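Local atomic coordinates of mandelate racemase/muconate lactonizing enzyme family protein (Azoarcus sp., PDB entry 2QDE), a protein that belongs to the mandelate racemase/muconate lactonizing enzyme family of the enolase superfamily and holds a barium ion in its barrel domain. Residues Val123-Leu137 with Ala310-Gln324. Residues are numbered along the deposited sequence; the frame is centred on the assembly and turned at random.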
# COMPACT_ATOMS: atom_id res chain seq x y z
N VAL A 123 42.85 2.67 -15.03
CA VAL A 123 41.61 3.14 -14.43
C VAL A 123 41.00 2.17 -13.42
O VAL A 123 40.43 2.61 -12.42
CB VAL A 123 40.57 3.48 -15.52
CG1 VAL A 123 39.21 3.69 -14.90
CG2 VAL A 123 41.00 4.75 -16.26
N TYR A 124 41.12 0.86 -13.64
CA TYR A 124 40.53 -0.07 -12.70
C TYR A 124 41.06 0.10 -11.28
O TYR A 124 40.38 -0.26 -10.32
CB TYR A 124 40.67 -1.53 -13.16
CG TYR A 124 42.07 -2.02 -13.43
CD1 TYR A 124 43.00 -2.18 -12.40
CD2 TYR A 124 42.46 -2.37 -14.73
CE1 TYR A 124 44.28 -2.69 -12.65
CE2 TYR A 124 43.74 -2.88 -14.99
CZ TYR A 124 44.64 -3.04 -13.95
OH TYR A 124 45.89 -3.54 -14.23
N GLN A 125 42.27 0.66 -11.15
CA GLN A 125 42.85 0.90 -9.84
C GLN A 125 42.08 2.04 -9.16
O GLN A 125 42.02 2.12 -7.94
CB GLN A 125 44.32 1.29 -9.95
CG GLN A 125 45.23 0.19 -10.46
CD GLN A 125 45.28 -1.01 -9.53
OE1 GLN A 125 44.25 -1.60 -9.19
NE2 GLN A 125 46.49 -1.38 -9.11
N LEU A 126 41.51 2.92 -9.98
CA LEU A 126 40.74 4.05 -9.46
C LEU A 126 39.31 3.62 -9.13
O LEU A 126 38.62 4.29 -8.38
CB LEU A 126 40.66 5.17 -10.50
CG LEU A 126 41.94 5.83 -11.03
CD1 LEU A 126 41.55 6.94 -11.99
CD2 LEU A 126 42.77 6.38 -9.88
N LEU A 127 38.89 2.49 -9.69
CA LEU A 127 37.53 2.00 -9.48
C LEU A 127 37.44 0.86 -8.46
O LEU A 127 36.45 0.14 -8.42
CB LEU A 127 36.93 1.55 -10.82
CG LEU A 127 36.92 2.62 -11.92
CD1 LEU A 127 36.45 2.01 -13.25
CD2 LEU A 127 36.01 3.76 -11.51
N GLY A 128 38.47 0.71 -7.64
CA GLY A 128 38.45 -0.34 -6.63
C GLY A 128 39.42 -1.50 -6.80
O GLY A 128 39.39 -2.44 -6.01
N GLY A 129 40.28 -1.43 -7.82
CA GLY A 129 41.24 -2.50 -8.03
C GLY A 129 40.72 -3.59 -8.95
O GLY A 129 39.52 -3.72 -9.15
N LYS A 130 41.63 -4.38 -9.52
CA LYS A 130 41.24 -5.46 -10.43
C LYS A 130 40.65 -6.64 -9.66
O LYS A 130 41.39 -7.51 -9.19
CB LYS A 130 42.44 -5.92 -11.26
CG LYS A 130 42.05 -6.87 -12.39
CD LYS A 130 43.25 -7.50 -13.09
CE LYS A 130 44.09 -6.48 -13.84
NZ LYS A 130 45.18 -7.15 -14.61
N THR A 131 39.33 -6.68 -9.56
CA THR A 131 38.63 -7.75 -8.84
C THR A 131 38.70 -9.09 -9.57
O THR A 131 38.85 -10.13 -8.94
CB THR A 131 37.17 -7.34 -8.58
OG1 THR A 131 37.16 -6.27 -7.63
CG2 THR A 131 36.37 -8.52 -8.02
N ILE A 132 38.57 -9.06 -10.89
CA ILE A 132 38.69 -10.28 -11.69
C ILE A 132 39.66 -9.94 -12.82
O ILE A 132 39.73 -8.80 -13.27
CB ILE A 132 37.33 -10.75 -12.26
CG1 ILE A 132 36.67 -9.64 -13.09
CG2 ILE A 132 36.42 -11.20 -11.13
CD1 ILE A 132 35.40 -10.08 -13.78
N GLU A 133 40.43 -10.93 -13.28
CA GLU A 133 41.42 -10.68 -14.32
C GLU A 133 40.86 -10.63 -15.74
O GLU A 133 41.42 -9.96 -16.61
CB GLU A 133 42.53 -11.72 -14.22
CG GLU A 133 43.22 -11.67 -12.86
CD GLU A 133 44.15 -12.84 -12.63
OE1 GLU A 133 43.79 -13.98 -13.01
OE2 GLU A 133 45.24 -12.61 -12.04
N ARG A 134 39.77 -11.35 -15.98
CA ARG A 134 39.15 -11.35 -17.29
C ARG A 134 37.64 -11.38 -17.13
O ARG A 134 37.12 -11.85 -16.12
CB ARG A 134 39.64 -12.54 -18.12
CG ARG A 134 39.29 -13.89 -17.56
CD ARG A 134 39.88 -14.97 -18.45
NE ARG A 134 39.47 -16.30 -18.05
CZ ARG A 134 39.79 -17.41 -18.71
NH1 ARG A 134 40.54 -17.34 -19.80
NH2 ARG A 134 39.36 -18.59 -18.28
N ILE A 135 36.95 -10.87 -18.14
CA ILE A 135 35.50 -10.76 -18.12
C ILE A 135 34.81 -11.66 -19.12
O ILE A 135 34.99 -11.51 -20.33
CB ILE A 135 35.11 -9.29 -18.44
CG1 ILE A 135 35.92 -8.34 -17.56
CG2 ILE A 135 33.61 -9.10 -18.26
CD1 ILE A 135 35.94 -6.92 -18.07
N PRO A 136 34.01 -12.62 -18.63
CA PRO A 136 33.30 -13.52 -19.54
C PRO A 136 32.24 -12.73 -20.31
O PRO A 136 31.49 -11.93 -19.74
CB PRO A 136 32.70 -14.56 -18.59
CG PRO A 136 32.47 -13.78 -17.33
CD PRO A 136 33.74 -12.97 -17.22
N LEU A 137 32.17 -12.97 -21.62
CA LEU A 137 31.24 -12.25 -22.48
C LEU A 137 30.18 -13.10 -23.18
O LEU A 137 30.33 -14.30 -23.36
CB LEU A 137 32.01 -11.49 -23.56
CG LEU A 137 33.04 -10.44 -23.14
CD1 LEU A 137 33.88 -10.04 -24.36
CD2 LEU A 137 32.34 -9.23 -22.54
N ALA A 310 35.40 -1.82 -19.73
CA ALA A 310 36.32 -2.92 -19.44
C ALA A 310 36.93 -2.75 -18.05
O ALA A 310 37.01 -3.71 -17.28
CB ALA A 310 37.42 -2.98 -20.50
N HIS A 311 37.35 -1.53 -17.73
CA HIS A 311 37.94 -1.26 -16.42
C HIS A 311 36.91 -1.44 -15.29
O HIS A 311 37.20 -2.04 -14.25
CB HIS A 311 38.50 0.16 -16.40
CG HIS A 311 39.80 0.30 -17.15
ND1 HIS A 311 41.01 -0.09 -16.62
CD2 HIS A 311 40.07 0.78 -18.39
CE1 HIS A 311 41.97 0.13 -17.50
NE2 HIS A 311 41.42 0.66 -18.58
N LEU A 312 35.71 -0.92 -15.52
CA LEU A 312 34.62 -1.02 -14.55
C LEU A 312 34.17 -2.47 -14.33
O LEU A 312 33.94 -2.88 -13.19
CB LEU A 312 33.43 -0.18 -15.01
CG LEU A 312 32.20 -0.23 -14.09
CD1 LEU A 312 32.51 0.56 -12.83
CD2 LEU A 312 30.98 0.35 -14.81
N LEU A 313 34.03 -3.24 -15.41
CA LEU A 313 33.59 -4.63 -15.30
C LEU A 313 34.58 -5.53 -14.58
O LEU A 313 34.21 -6.55 -14.01
CB LEU A 313 33.28 -5.22 -16.68
CG LEU A 313 32.20 -4.52 -17.51
CD1 LEU A 313 31.95 -5.30 -18.78
CD2 LEU A 313 30.91 -4.42 -16.70
N ALA A 314 35.86 -5.15 -14.60
CA ALA A 314 36.88 -5.95 -13.94
C ALA A 314 37.09 -5.50 -12.50
O ALA A 314 37.58 -6.28 -11.67
CB ALA A 314 38.19 -5.85 -14.71
N ALA A 315 36.72 -4.27 -12.19
CA ALA A 315 36.92 -3.74 -10.84
C ALA A 315 35.72 -3.81 -9.90
O ALA A 315 35.86 -4.20 -8.74
CB ALA A 315 37.42 -2.29 -10.93
N ASN A 316 34.54 -3.43 -10.40
CA ASN A 316 33.34 -3.42 -9.57
C ASN A 316 32.93 -4.81 -9.09
O ASN A 316 32.53 -5.67 -9.87
CB ASN A 316 32.19 -2.74 -10.31
CG ASN A 316 30.97 -2.55 -9.45
OD1 ASN A 316 30.09 -3.41 -9.42
ND2 ASN A 316 30.91 -1.43 -8.74
N ASP A 317 33.02 -5.00 -7.78
CA ASP A 317 32.70 -6.27 -7.14
C ASP A 317 31.34 -6.85 -7.50
O ASP A 317 31.21 -8.05 -7.76
CB ASP A 317 32.80 -6.13 -5.63
CG ASP A 317 32.66 -7.45 -4.92
OD1 ASP A 317 33.53 -8.33 -5.14
OD2 ASP A 317 31.68 -7.62 -4.17
N TRP A 318 30.32 -6.00 -7.53
CA TRP A 318 29.00 -6.48 -7.86
C TRP A 318 28.85 -6.98 -9.28
O TRP A 318 28.34 -8.07 -9.51
CB TRP A 318 27.95 -5.40 -7.61
CG TRP A 318 26.58 -5.95 -7.80
CD1 TRP A 318 25.76 -5.79 -8.89
CD2 TRP A 318 25.90 -6.86 -6.92
NE1 TRP A 318 24.62 -6.55 -8.73
CE2 TRP A 318 24.68 -7.21 -7.54
CE3 TRP A 318 26.22 -7.40 -5.67
CZ2 TRP A 318 23.77 -8.09 -6.94
CZ3 TRP A 318 25.31 -8.28 -5.07
CH2 TRP A 318 24.10 -8.62 -5.71
N ILE A 319 29.29 -6.19 -10.25
CA ILE A 319 29.13 -6.59 -11.63
C ILE A 319 30.11 -7.68 -12.07
O ILE A 319 29.87 -8.37 -13.06
CB ILE A 319 29.22 -5.37 -12.58
CG1 ILE A 319 28.51 -5.69 -13.90
CG2 ILE A 319 30.67 -5.00 -12.82
CD1 ILE A 319 28.22 -4.47 -14.75
N ALA A 320 31.18 -7.87 -11.30
CA ALA A 320 32.18 -8.89 -11.61
C ALA A 320 31.61 -10.31 -11.45
O ALA A 320 32.31 -11.29 -11.69
CB ALA A 320 33.41 -8.72 -10.72
N GLN A 321 30.35 -10.41 -11.04
CA GLN A 321 29.69 -11.70 -10.83
C GLN A 321 28.96 -12.25 -12.05
O GLN A 321 28.63 -13.43 -12.09
CB GLN A 321 28.66 -11.60 -9.71
CG GLN A 321 29.16 -11.20 -8.35
CD GLN A 321 28.01 -10.97 -7.39
OE1 GLN A 321 27.26 -10.00 -7.53
NE2 GLN A 321 27.85 -11.86 -6.43
N PHE A 322 28.70 -11.39 -13.03
CA PHE A 322 27.91 -11.81 -14.19
C PHE A 322 28.58 -11.67 -15.55
O PHE A 322 29.47 -10.84 -15.73
CB PHE A 322 26.62 -10.99 -14.19
CG PHE A 322 26.06 -10.76 -12.82
CD1 PHE A 322 25.44 -11.80 -12.13
CD2 PHE A 322 26.20 -9.51 -12.20
CE1 PHE A 322 24.95 -11.59 -10.83
CE2 PHE A 322 25.72 -9.30 -10.91
CZ PHE A 322 25.09 -10.34 -10.22
N PRO A 323 28.15 -12.49 -16.53
CA PRO A 323 28.74 -12.40 -17.87
C PRO A 323 28.33 -11.05 -18.45
O PRO A 323 27.24 -10.55 -18.16
CB PRO A 323 28.13 -13.60 -18.61
CG PRO A 323 26.81 -13.81 -17.89
CD PRO A 323 27.20 -13.61 -16.45
N GLN A 324 29.19 -10.46 -19.26
CA GLN A 324 28.93 -9.15 -19.81
C GLN A 324 28.69 -9.08 -21.32
O GLN A 324 28.68 -10.10 -22.01
CB GLN A 324 30.06 -8.22 -19.39
CG GLN A 324 30.26 -8.18 -17.88
CD GLN A 324 29.06 -7.58 -17.18
OE1 GLN A 324 28.64 -6.48 -17.50
NE2 GLN A 324 28.50 -8.30 -16.21
O HOH W 1 33.68 0.07 -8.42
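Thr131 and Ile132 close the C-terminal end of helix 303-315, where carbonyl groups lack helical partners. Thr131 OG1 donates to Ala315 O at 2.7 Å, tilted out of the carbonyl plane; a chi1 of -68° turns the hydroxyl to this acceptor and sends CG2 to Ala320 CB. Ala314 O takes a fairly straight bond from Ile132 N (3.1 Å) and a weak, bent one from Thr131 N. A short-branched threonine thus serves both the polar helix end and the apolar neighbour. The alanines let the chain come close: Gly129 O lies 3.1 Å from Ala315 CA in a CA-H...O contact, while Ala315 CB rests against CB of Leu127 and of Tyr124.

Earlier on the helix, the His311 ring carries Val123 CB over one face, 3.8 Å from its centroid, and meets the Tyr124 ring rim to rim with planes at 33°. His311 NE2 is bonded to Leu365 O and Tyr124 OH to Asp361 OD1, which probably helps to fix both rings. On the helix flank toward strand 135-140, the long arm of Ile135 drives CD1 tightly against Leu313 CB (3.4 Å). Its CG2, anti to the backbone N, lies on Gln324 CG instead, so the beta-branched residue fills two directions. Ile132 CD1 and CG2 both cover Ala320 CB.

Beyond the 3-10 turn, Gln324 N bonds Pro136 O at 2.8 Å, nearly straight (172°), in a single bridge between Leu137 and Gln324. Gln324 OE1 accepts from Cys296 N, and NE2 bonds to Val294 O and Phe322 O. Gln324, at the place of the short eighth strand, thus lies between the first strand (135-140) and the seventh (294-296), consistent with closure of the modified TIM barrel, (beta/alpha)7-beta, of the enolase superfamily.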